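Local coordinates for Red carotenoid protein (RCP) (Nostoc sp., PDB 5FCY) that binds a carotenoid, here beta-carotene, inside an all-helical fold and probably serves in cyanobacterial photoprotection, like its relatives of the orange carotenoid protein family, at residues L29-F32 / I33-E36; F101-L104 / L105-G108. All coordinates share one frame; numbering follows the deposited sequence.

Both contacts are local. Each joins two consecutive turns of one helix, so neither closes a loop of intervening residues. Interaction 1 comes first, near the C-terminal end of helix 23-35. Interaction 2 follows on helix 95-110. They are in series and neither nest nor cross. In space their centres lie about 12 Å apart, with the polyene of beta-carotene touching both. They also touch directly. The Phe30 ring packs on the Trp102 ring, and Tyr34 packs against Ser106. Helices far apart in sequence are thus brought together around the middle of the carotenoid in a fold of the orange carotenoid protein N-terminal family.

Interaction 1: L29-F32 / I33-E36; sequences LFWF and IYKE. With BCR (beta-carotene), chain B.
Ile33 N gives the straightest hydrogen bond of this turn, to Leu29 O at 3.0 Å with an N-H...O angle of 172°. Tyr34 N follows with a bond to Phe30 O, and Lys35 N with one to Trp31 O. These are the i to i+4 bonds of helix 23-35. At its end Phe32 O receives two weak bonds, from Lys35 N and Glu36 N, and Glu36 leaves helical geometry. The polar side chains find partners outside the turn: Tyr34 OH bonds Asp110, and Glu36 OE1 forms a salt bridge with Lys135.

Packing follows the same helical spacing. Leu29 CG meets Ile33 CD1 at 3.9 Å, on the side facing helix 125-136. Trp31 CG is anti to the backbone N (chi1 165°), which sends the indole alongside Tyr34 and Lys35. Tyr34 CD2 sits off-centre over one face of the indole, 3.8 Å from Trp31 CZ3. The two ring planes are turned 37° apart. The bent Lys35 chain runs alongside the indole, its CG above the same face.

Beta-carotene runs past Phe30, Trp31 and Tyr34. Its C16 lies 3.5 Å above the plane of the Phe30 ring, over the centre. The methyl C36 comes to 3.5 Å from Phe30 CE1. Trp31 CB touches the polyene at C12, 3.7 Å away. An alanine in place of Phe30 would probably leave the polyene around C16 without its aromatic support and take a packing partner from Trp102.

The side chains meet the carotenoid through carbon atoms, and the backbone oxygen Phe30 O also lies beside the polyene. The hydroxyl of Tyr34 and the carboxylate of Glu36 are engaged by Asp110 and Lys135. Beta-carotene is a pure hydrocarbon, so binding here probably rests on van der Waals contact with the aromatic side chains.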
ATOM      1  N   LEU A  29      -6.485  -1.809  -5.449  1.00 40.54           N
ATOM      2  CA  LEU A  29      -5.911  -3.137  -5.635  1.00 41.34           C
ATOM      3  C   LEU A  29      -5.235  -3.620  -4.358  1.00 41.23           C
ATOM      4  O   LEU A  29      -5.426  -4.765  -3.933  1.00 42.49           O
ATOM      5  CB  LEU A  29      -4.917  -3.113  -6.796  1.00 40.07           C
ATOM      6  CG  LEU A  29      -4.227  -4.435  -7.123  1.00 39.81           C
ATOM      7  CD1 LEU A  29      -5.239  -5.474  -7.558  1.00 44.29           C
ATOM      8  CD2 LEU A  29      -3.182  -4.221  -8.200  1.00 40.17           C
ATOM      9  N   PHE A  30      -4.442  -2.751  -3.728  1.00 40.36           N
ATOM     10  CA  PHE A  30      -3.751  -3.123  -2.497  1.00 41.23           C
ATOM     11  C   PHE A  30      -4.747  -3.495  -1.403  1.00 42.62           C
ATOM     12  O   PHE A  30      -4.498  -4.411  -0.613  1.00 43.20           O
ATOM     13  CB  PHE A  30      -2.859  -1.961  -2.041  1.00 40.12           C
ATOM     14  CG  PHE A  30      -1.591  -2.370  -1.320  1.00 39.45           C
ATOM     15  CD1 PHE A  30      -1.095  -3.662  -1.377  1.00 39.65           C
ATOM     16  CD2 PHE A  30      -0.888  -1.430  -0.584  1.00 39.13           C
ATOM     17  CE1 PHE A  30       0.074  -3.999  -0.719  1.00 39.22           C
ATOM     18  CE2 PHE A  30       0.273  -1.767   0.080  1.00 38.68           C
ATOM     19  CZ  PHE A  30       0.753  -3.054   0.014  1.00 38.81           C
ATOM     20  N   TRP A  31      -5.884  -2.796  -1.348  1.00 42.79           N
ATOM     21  CA  TRP A  31      -6.875  -3.056  -0.308  1.00 44.06           C
ATOM     22  C   TRP A  31      -7.558  -4.402  -0.506  1.00 45.67           C
ATOM     23  O   TRP A  31      -7.749  -5.155   0.456  1.00 46.91           O
ATOM     24  CB  TRP A  31      -7.915  -1.936  -0.284  1.00 44.69           C
ATOM     25  CG  TRP A  31      -9.147  -2.287   0.486  1.00 45.84           C
ATOM     26  CD1 TRP A  31     -10.351  -2.671  -0.028  1.00 45.86           C
ATOM     27  CD2 TRP A  31      -9.297  -2.293   1.910  1.00 46.95           C
ATOM     28  NE1 TRP A  31     -11.242  -2.913   0.988  1.00 46.80           N
ATOM     29  CE2 TRP A  31     -10.620  -2.688   2.188  1.00 47.30           C
ATOM     30  CE3 TRP A  31      -8.442  -2.002   2.976  1.00 47.88           C
ATOM     31  CZ2 TRP A  31     -11.108  -2.800   3.487  1.00 48.81           C
ATOM     32  CZ3 TRP A  31      -8.927  -2.113   4.266  1.00 49.55           C
ATOM     33  CH2 TRP A  31     -10.249  -2.507   4.510  1.00 50.32           C
ATOM     34  N   PHE A  32      -7.944  -4.722  -1.742  1.00 45.19           N
ATOM     35  CA  PHE A  32      -8.627  -5.987  -1.987  1.00 46.16           C
ATOM     36  C   PHE A  32      -7.694  -7.168  -1.762  1.00 48.74           C
ATOM     37  O   PHE A  32      -8.109  -8.192  -1.208  1.00 51.06           O
ATOM     38  CB  PHE A  32      -9.205  -6.008  -3.399  1.00 46.13           C
ATOM     39  CG  PHE A  32     -10.443  -5.175  -3.551  1.00 46.26           C
ATOM     40  CD1 PHE A  32     -11.640  -5.586  -2.989  1.00 45.73           C
ATOM     41  CD2 PHE A  32     -10.411  -3.982  -4.248  1.00 45.93           C
ATOM     42  CE1 PHE A  32     -12.781  -4.822  -3.122  1.00 46.32           C
ATOM     43  CE2 PHE A  32     -11.551  -3.214  -4.384  1.00 46.03           C
ATOM     44  CZ  PHE A  32     -12.736  -3.635  -3.821  1.00 46.42           C
ATOM     45  N   ILE A  33      -6.431  -7.044  -2.177  1.00 47.73           N
ATOM     46  CA  ILE A  33      -5.437  -8.064  -1.851  1.00 48.24           C
ATOM     47  C   ILE A  33      -5.411  -8.309  -0.348  1.00 50.61           C
ATOM     48  O   ILE A  33      -5.347  -9.456   0.110  1.00 53.28           O
ATOM     49  CB  ILE A  33      -4.049  -7.649  -2.377  1.00 46.42           C
ATOM     50  CG1 ILE A  33      -4.050  -7.596  -3.905  1.00 45.66           C
ATOM     51  CG2 ILE A  33      -2.978  -8.620  -1.892  1.00 46.94           C
ATOM     52  CD1 ILE A  33      -2.808  -6.953  -4.506  1.00 43.11           C
ATOM     53  N   TYR A  34      -5.457  -7.234   0.442  1.00 49.39           N
ATOM     54  CA  TYR A  34      -5.447  -7.379   1.894  1.00 50.71           C
ATOM     55  C   TYR A  34      -6.642  -8.182   2.391  1.00 52.75           C
ATOM     56  O   TYR A  34      -6.542  -8.873   3.411  1.00 53.85           O
ATOM     57  CB  TYR A  34      -5.420  -5.999   2.554  1.00 48.69           C
ATOM     58  CG  TYR A  34      -5.921  -5.985   3.981  1.00 49.99           C
ATOM     59  CD1 TYR A  34      -5.106  -6.386   5.030  1.00 49.68           C
ATOM     60  CD2 TYR A  34      -7.210  -5.557   4.279  1.00 50.58           C
ATOM     61  CE1 TYR A  34      -5.562  -6.370   6.337  1.00 50.58           C
ATOM     62  CE2 TYR A  34      -7.674  -5.536   5.581  1.00 51.34           C
ATOM     63  CZ  TYR A  34      -6.847  -5.943   6.606  1.00 51.30           C
ATOM     64  OH  TYR A  34      -7.311  -5.921   7.900  1.00 51.81           O
ATOM     65  N   LYS A  35      -7.777  -8.109   1.692  1.00 53.14           N
ATOM     66  CA  LYS A  35      -8.949  -8.878   2.093  1.00 54.22           C
ATOM     67  C   LYS A  35      -8.873 -10.335   1.653  1.00 56.23           C
ATOM     68  O   LYS A  35      -9.607 -11.168   2.195  1.00 57.64           O
ATOM     69  CB  LYS A  35     -10.223  -8.232   1.538  1.00 53.65           C
ATOM     70  CG  LYS A  35     -10.464  -6.799   2.015  1.00 51.97           C
ATOM     71  CD  LYS A  35     -10.679  -6.701   3.526  1.00 52.49           C
ATOM     72  CE  LYS A  35     -12.141  -6.870   3.911  1.00 52.99           C
ATOM     73  NZ  LYS A  35     -12.321  -6.836   5.391  1.00 53.74           N
ATOM     74  N   GLU A  36      -8.008 -10.664   0.693  1.00 56.78           N
ATOM     75  CA  GLU A  36      -7.769 -12.048   0.309  1.00 59.29           C
ATOM     76  C   GLU A  36      -6.693 -12.710   1.165  1.00 59.95           C
ATOM     77  O   GLU A  36      -6.134 -13.735   0.759  1.00 61.16           O
ATOM     78  CB  GLU A  36      -7.373 -12.130  -1.169  1.00 59.30           C
ATOM     79  CG  GLU A  36      -8.227 -11.288  -2.105  1.00 59.47           C
ATOM     80  CD  GLU A  36      -9.694 -11.679  -2.083  1.00 63.65           C
ATOM     81  OE1 GLU A  36     -10.188 -12.194  -3.109  1.00 65.06           O
ATOM     82  OE2 GLU A  36     -10.352 -11.473  -1.040  1.00 63.00           O
TER
HETATM   83  C1  BCR B 201     -10.628   6.634  -1.605  1.00 47.63           C
HETATM   84  C2  BCR B 201     -11.840   6.783  -2.522  1.00 46.46           C
HETATM   85  C3  BCR B 201     -11.537   6.544  -3.997  1.00 46.42           C
HETATM   86  C4  BCR B 201     -10.453   5.490  -4.184  1.00 46.21           C
HETATM   87  C5  BCR B 201     -10.306   4.666  -2.930  1.00 47.04           C
HETATM   88  C6  BCR B 201      -9.957   5.288  -1.805  1.00 46.71           C
HETATM   89  C7  BCR B 201      -8.998   4.764  -0.778  1.00 46.24           C
HETATM   90  C8  BCR B 201      -8.321   3.597  -0.822  1.00 46.34           C
HETATM   91  C9  BCR B 201      -7.385   3.187   0.267  1.00 45.73           C
HETATM   92  C10 BCR B 201      -6.773   1.977   0.188  1.00 44.88           C
HETATM   93  C11 BCR B 201      -5.822   1.441   1.180  1.00 45.38           C
HETATM   94  C33 BCR B 201     -10.619   3.209  -2.990  1.00 48.18           C
HETATM   95  C31 BCR B 201     -11.117   6.828  -0.171  1.00 48.20           C
HETATM   96  C32 BCR B 201      -9.630   7.719  -1.973  1.00 48.49           C
HETATM   97  C34 BCR B 201      -7.165   4.139   1.413  1.00 45.94           C
HETATM   98  C12 BCR B 201      -5.257   0.236   0.993  1.00 45.32           C
HETATM   99  C13 BCR B 201      -4.285  -0.355   1.949  1.00 45.46           C
HETATM  100  C14 BCR B 201      -3.768  -1.585   1.683  1.00 44.90           C
HETATM  101  C15 BCR B 201      -2.796  -2.290   2.531  1.00 44.04           C
HETATM  102  C16 BCR B 201      -2.341  -3.513   2.218  1.00 44.19           C
HETATM  103  C17 BCR B 201      -1.370  -4.172   3.104  1.00 44.43           C
HETATM  104  C18 BCR B 201      -0.857  -5.400   2.891  1.00 44.65           C
HETATM  105  C19 BCR B 201       0.128  -5.912   3.882  1.00 44.35           C
HETATM  106  C20 BCR B 201       0.780  -7.075   3.765  1.00 44.61           C
HETATM  107  C21 BCR B 201       1.742  -7.485   4.800  1.00 44.99           C
HETATM  108  C22 BCR B 201       2.407  -8.656   4.762  1.00 44.69           C
HETATM  109  C23 BCR B 201       3.334  -8.968   5.886  1.00 45.32           C
HETATM  110  C24 BCR B 201       3.962 -10.144   6.014  1.00 46.00           C
HETATM  111  C25 BCR B 201       4.879 -10.477   7.143  1.00 47.62           C
HETATM  112  C26 BCR B 201       5.115  -9.664   8.174  1.00 47.67           C
HETATM  113  C27 BCR B 201       6.537  -9.227   8.439  1.00 47.13           C
HETATM  114  C28 BCR B 201       7.492 -10.287   7.907  1.00 47.13           C
HETATM  115  C29 BCR B 201       6.885 -11.681   8.014  1.00 46.08           C
HETATM  116  C30 BCR B 201       5.607 -11.805   7.183  1.00 46.68           C
HETATM  117  C35 BCR B 201      -3.913   0.454   3.160  1.00 45.98           C
HETATM  118  C36 BCR B 201      -1.292  -6.188   1.686  1.00 45.66           C
HETATM  119  C37 BCR B 201       2.151  -9.583   3.607  1.00 44.79           C
HETATM  120  C38 BCR B 201       4.020  -9.258   9.129  1.00 47.33           C
HETATM  121  C39 BCR B 201       4.671 -12.828   7.811  1.00 46.53           C
HETATM  122  C40 BCR B 201       5.991 -12.276   5.786  1.00 45.95           C

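Interaction 2: F101-L104 / L105-G108; sequences FWYL and LSQG. With BCR (beta-carotene), chain B.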
ATOM      1  N   PHE A 101       4.184  -1.034   7.868  1.00 38.63           N
ATOM      2  CA  PHE A 101       3.417   0.207   7.920  1.00 39.15           C
ATOM      3  C   PHE A 101       2.152   0.102   7.079  1.00 39.57           C
ATOM      4  O   PHE A 101       1.061   0.477   7.525  1.00 40.30           O
ATOM      5  CB  PHE A 101       4.283   1.370   7.443  1.00 38.82           C
ATOM      6  CG  PHE A 101       3.508   2.622   7.151  1.00 39.76           C
ATOM      7  CD1 PHE A 101       3.041   3.419   8.182  1.00 41.55           C
ATOM      8  CD2 PHE A 101       3.251   3.006   5.846  1.00 38.37           C
ATOM      9  CE1 PHE A 101       2.328   4.572   7.917  1.00 42.26           C
ATOM     10  CE2 PHE A 101       2.540   4.159   5.575  1.00 39.46           C
ATOM     11  CZ  PHE A 101       2.078   4.943   6.612  1.00 40.30           C
ATOM     12  N   TRP A 102       2.276  -0.405   5.852  1.00 38.63           N
ATOM     13  CA  TRP A 102       1.104  -0.539   4.997  1.00 39.28           C
ATOM     14  C   TRP A 102       0.117  -1.557   5.555  1.00 41.23           C
ATOM     15  O   TRP A 102      -1.087  -1.447   5.306  1.00 42.47           O
ATOM     16  CB  TRP A 102       1.528  -0.914   3.577  1.00 38.36           C
ATOM     17  CG  TRP A 102       1.921   0.273   2.763  1.00 37.50           C
ATOM     18  CD1 TRP A 102       3.185   0.686   2.472  1.00 36.91           C
ATOM     19  CD2 TRP A 102       1.037   1.214   2.141  1.00 37.33           C
ATOM     20  NE1 TRP A 102       3.147   1.825   1.702  1.00 36.63           N
ATOM     21  CE2 TRP A 102       1.839   2.169   1.486  1.00 36.27           C
ATOM     22  CE3 TRP A 102      -0.354   1.339   2.073  1.00 38.69           C
ATOM     23  CZ2 TRP A 102       1.298   3.235   0.774  1.00 36.80           C
ATOM     24  CZ3 TRP A 102      -0.892   2.399   1.364  1.00 38.59           C
ATOM     25  CH2 TRP A 102      -0.068   3.332   0.725  1.00 38.41           C
ATOM     26  N   TYR A 103       0.599  -2.546   6.310  1.00 41.39           N
ATOM     27  CA  TYR A 103      -0.311  -3.481   6.963  1.00 43.05           C
ATOM     28  C   TYR A 103      -1.112  -2.790   8.062  1.00 44.08           C
ATOM     29  O   TYR A 103      -2.338  -2.929   8.131  1.00 45.30           O
ATOM     30  CB  TYR A 103       0.465  -4.665   7.540  1.00 43.89           C
ATOM     31  CG  TYR A 103      -0.424  -5.655   8.254  1.00 45.50           C
ATOM     32  CD1 TYR A 103      -1.268  -6.495   7.543  1.00 46.62           C
ATOM     33  CD2 TYR A 103      -0.427  -5.741   9.639  1.00 46.78           C
ATOM     34  CE1 TYR A 103      -2.091  -7.400   8.190  1.00 49.38           C
ATOM     35  CE2 TYR A 103      -1.245  -6.643  10.296  1.00 49.44           C
ATOM     36  CZ  TYR A 103      -2.075  -7.470   9.566  1.00 50.59           C
ATOM     37  OH  TYR A 103      -2.893  -8.373  10.211  1.00 52.75           O
ATOM     38  N   LEU A 104      -0.430  -2.045   8.936  1.00 43.61           N
ATOM     39  CA  LEU A 104      -1.120  -1.345  10.015  1.00 44.81           C
ATOM     40  C   LEU A 104      -2.142  -0.352   9.477  1.00 46.52           C
ATOM     41  O   LEU A 104      -3.141  -0.070  10.147  1.00 48.16           O
ATOM     42  CB  LEU A 104      -0.110  -0.629  10.909  1.00 44.94           C
ATOM     43  CG  LEU A 104       0.969  -1.509  11.545  1.00 44.08           C
ATOM     44  CD1 LEU A 104       1.846  -0.675  12.458  1.00 46.33           C
ATOM     45  CD2 LEU A 104       0.356  -2.674  12.309  1.00 46.17           C
ATOM     46  N   LEU A 105      -1.906   0.199   8.283  1.00 45.43           N
ATOM     47  CA  LEU A 105      -2.915   1.042   7.653  1.00 45.80           C
ATOM     48  C   LEU A 105      -4.169   0.243   7.336  1.00 47.39           C
ATOM     49  O   LEU A 105      -5.288   0.712   7.566  1.00 49.34           O
ATOM     50  CB  LEU A 105      -2.361   1.675   6.377  1.00 44.33           C
ATOM     51  CG  LEU A 105      -1.240   2.704   6.507  1.00 42.50           C
ATOM     52  CD1 LEU A 105      -0.832   3.182   5.124  1.00 40.85           C
ATOM     53  CD2 LEU A 105      -1.656   3.879   7.377  1.00 43.95           C
ATOM     54  N   SER A 106      -4.003  -0.968   6.803  1.00 47.20           N
ATOM     55  CA  SER A 106      -5.161  -1.796   6.487  1.00 49.09           C
ATOM     56  C   SER A 106      -5.899  -2.214   7.753  1.00 50.62           C
ATOM     57  O   SER A 106      -7.135  -2.211   7.786  1.00 52.07           O
ATOM     58  CB  SER A 106      -4.728  -3.020   5.681  1.00 48.01           C
ATOM     59  OG  SER A 106      -3.690  -3.727   6.337  1.00 48.12           O
ATOM     60  N   GLN A 107      -5.163  -2.574   8.806  1.00 50.33           N
ATOM     61  CA  GLN A 107      -5.805  -2.868  10.084  1.00 52.37           C
ATOM     62  C   GLN A 107      -6.527  -1.639  10.621  1.00 53.57           C
ATOM     63  O   GLN A 107      -7.685  -1.719  11.046  1.00 54.86           O
ATOM     64  CB  GLN A 107      -4.773  -3.369  11.093  1.00 51.57           C
ATOM     65  CG  GLN A 107      -4.578  -4.870  11.084  1.00 52.74           C
ATOM     66  CD  GLN A 107      -3.796  -5.351  12.287  1.00 54.09           C
ATOM     67  OE1 GLN A 107      -3.317  -4.550  13.091  1.00 54.05           O
ATOM     68  NE2 GLN A 107      -3.668  -6.664  12.423  1.00 55.67           N
ATOM     69  N   GLY A 108      -5.854  -0.486  10.608  1.00 52.47           N
ATOM     70  CA  GLY A 108      -6.477   0.745  11.056  1.00 54.46           C
ATOM     71  C   GLY A 108      -7.719   1.120  10.273  1.00 55.69           C
ATOM     72  O   GLY A 108      -8.517   1.933  10.748  1.00 57.04           O
TER
HETATM   73  C1  BCR B 201     -10.628   6.634  -1.605  1.00 47.63           C
HETATM   74  C2  BCR B 201     -11.840   6.783  -2.522  1.00 46.46           C
HETATM   75  C3  BCR B 201     -11.537   6.544  -3.997  1.00 46.42           C
HETATM   76  C4  BCR B 201     -10.453   5.490  -4.184  1.00 46.21           C
HETATM   77  C5  BCR B 201     -10.306   4.666  -2.930  1.00 47.04           C
HETATM   78  C6  BCR B 201      -9.957   5.288  -1.805  1.00 46.71           C
HETATM   79  C7  BCR B 201      -8.998   4.764  -0.778  1.00 46.24           C
HETATM   80  C8  BCR B 201      -8.321   3.597  -0.822  1.00 46.34           C
HETATM   81  C9  BCR B 201      -7.385   3.187   0.267  1.00 45.73           C
HETATM   82  C10 BCR B 201      -6.773   1.977   0.188  1.00 44.88           C
HETATM   83  C11 BCR B 201      -5.822   1.441   1.180  1.00 45.38           C
HETATM   84  C33 BCR B 201     -10.619   3.209  -2.990  1.00 48.18           C
HETATM   85  C31 BCR B 201     -11.117   6.828  -0.171  1.00 48.20           C
HETATM   86  C32 BCR B 201      -9.630   7.719  -1.973  1.00 48.49           C
HETATM   87  C34 BCR B 201      -7.165   4.139   1.413  1.00 45.94           C
HETATM   88  C12 BCR B 201      -5.257   0.236   0.993  1.00 45.32           C
HETATM   89  C13 BCR B 201      -4.285  -0.355   1.949  1.00 45.46           C
HETATM   90  C14 BCR B 201      -3.768  -1.585   1.683  1.00 44.90           C
HETATM   91  C15 BCR B 201      -2.796  -2.290   2.531  1.00 44.04           C
HETATM   92  C16 BCR B 201      -2.341  -3.513   2.218  1.00 44.19           C
HETATM   93  C17 BCR B 201      -1.370  -4.172   3.104  1.00 44.43           C
HETATM   94  C18 BCR B 201      -0.857  -5.400   2.891  1.00 44.65           C
HETATM   95  C19 BCR B 201       0.128  -5.912   3.882  1.00 44.35           C
HETATM   96  C20 BCR B 201       0.780  -7.075   3.765  1.00 44.61           C
HETATM   97  C21 BCR B 201       1.742  -7.485   4.800  1.00 44.99           C
HETATM   98  C22 BCR B 201       2.407  -8.656   4.762  1.00 44.69           C
HETATM   99  C23 BCR B 201       3.334  -8.968   5.886  1.00 45.32           C
HETATM  100  C24 BCR B 201       3.962 -10.144   6.014  1.00 46.00           C
HETATM  101  C25 BCR B 201       4.879 -10.477   7.143  1.00 47.62           C
HETATM  102  C26 BCR B 201       5.115  -9.664   8.174  1.00 47.67           C
HETATM  103  C27 BCR B 201       6.537  -9.227   8.439  1.00 47.13           C
HETATM  104  C28 BCR B 201       7.492 -10.287   7.907  1.00 47.13           C
HETATM  105  C29 BCR B 201       6.885 -11.681   8.014  1.00 46.08           C
HETATM  106  C30 BCR B 201       5.607 -11.805   7.183  1.00 46.68           C
HETATM  107  C35 BCR B 201      -3.913   0.454   3.160  1.00 45.98           C
HETATM  108  C36 BCR B 201      -1.292  -6.188   1.686  1.00 45.66           C
HETATM  109  C37 BCR B 201       2.151  -9.583   3.607  1.00 44.79           C
HETATM  110  C38 BCR B 201       4.020  -9.258   9.129  1.00 47.33           C
HETATM  111  C39 BCR B 201       4.671 -12.828   7.811  1.00 46.53           C
HETATM  112  C40 BCR B 201       5.991 -12.276   5.786  1.00 45.95           C
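Trp102 and Ser106 both meet the centre of the beta-carotene polyene. Trp102 O lies 3.4 Å from C15 of the carotenoid, and Ser106 CB lies 3.8 Å from the same carbon. The methyl C35 sits at the edge of the Trp102 indole, near its plane, and also touches Leu105 CB. Tyr103 CB packs on C19.

Behind this layer, Leu105 packs against two aromatic rings. Its CD1 stands over the face of the Trp102 indole, 4.0 Å from the six-membered centroid. Its CG lies over one face of the Phe101 ring, so both are CH-pi contacts. Leu105 CG is anti to its carbonyl carbon (chi1 -67°), which turns the branch back toward the preceding turn. Ser106 OG is modelled so close to Tyr103 O that the detail of this bond is doubtful. Gln107 NE2 makes a weak bond to Tyr103 OH at 2.9 Å. Ring and amide planes there are 52° apart.

Backbone bonds hold the turns, such as Gln107 N to Tyr103 O with an N-H...O angle of 166°. Trp102 NE1 is bonded to Tyr90 OH, which is likely to limit rotation of the indole. These two helical turns line the carotenoid tunnel of an orange-carotenoid-protein N-terminal domain.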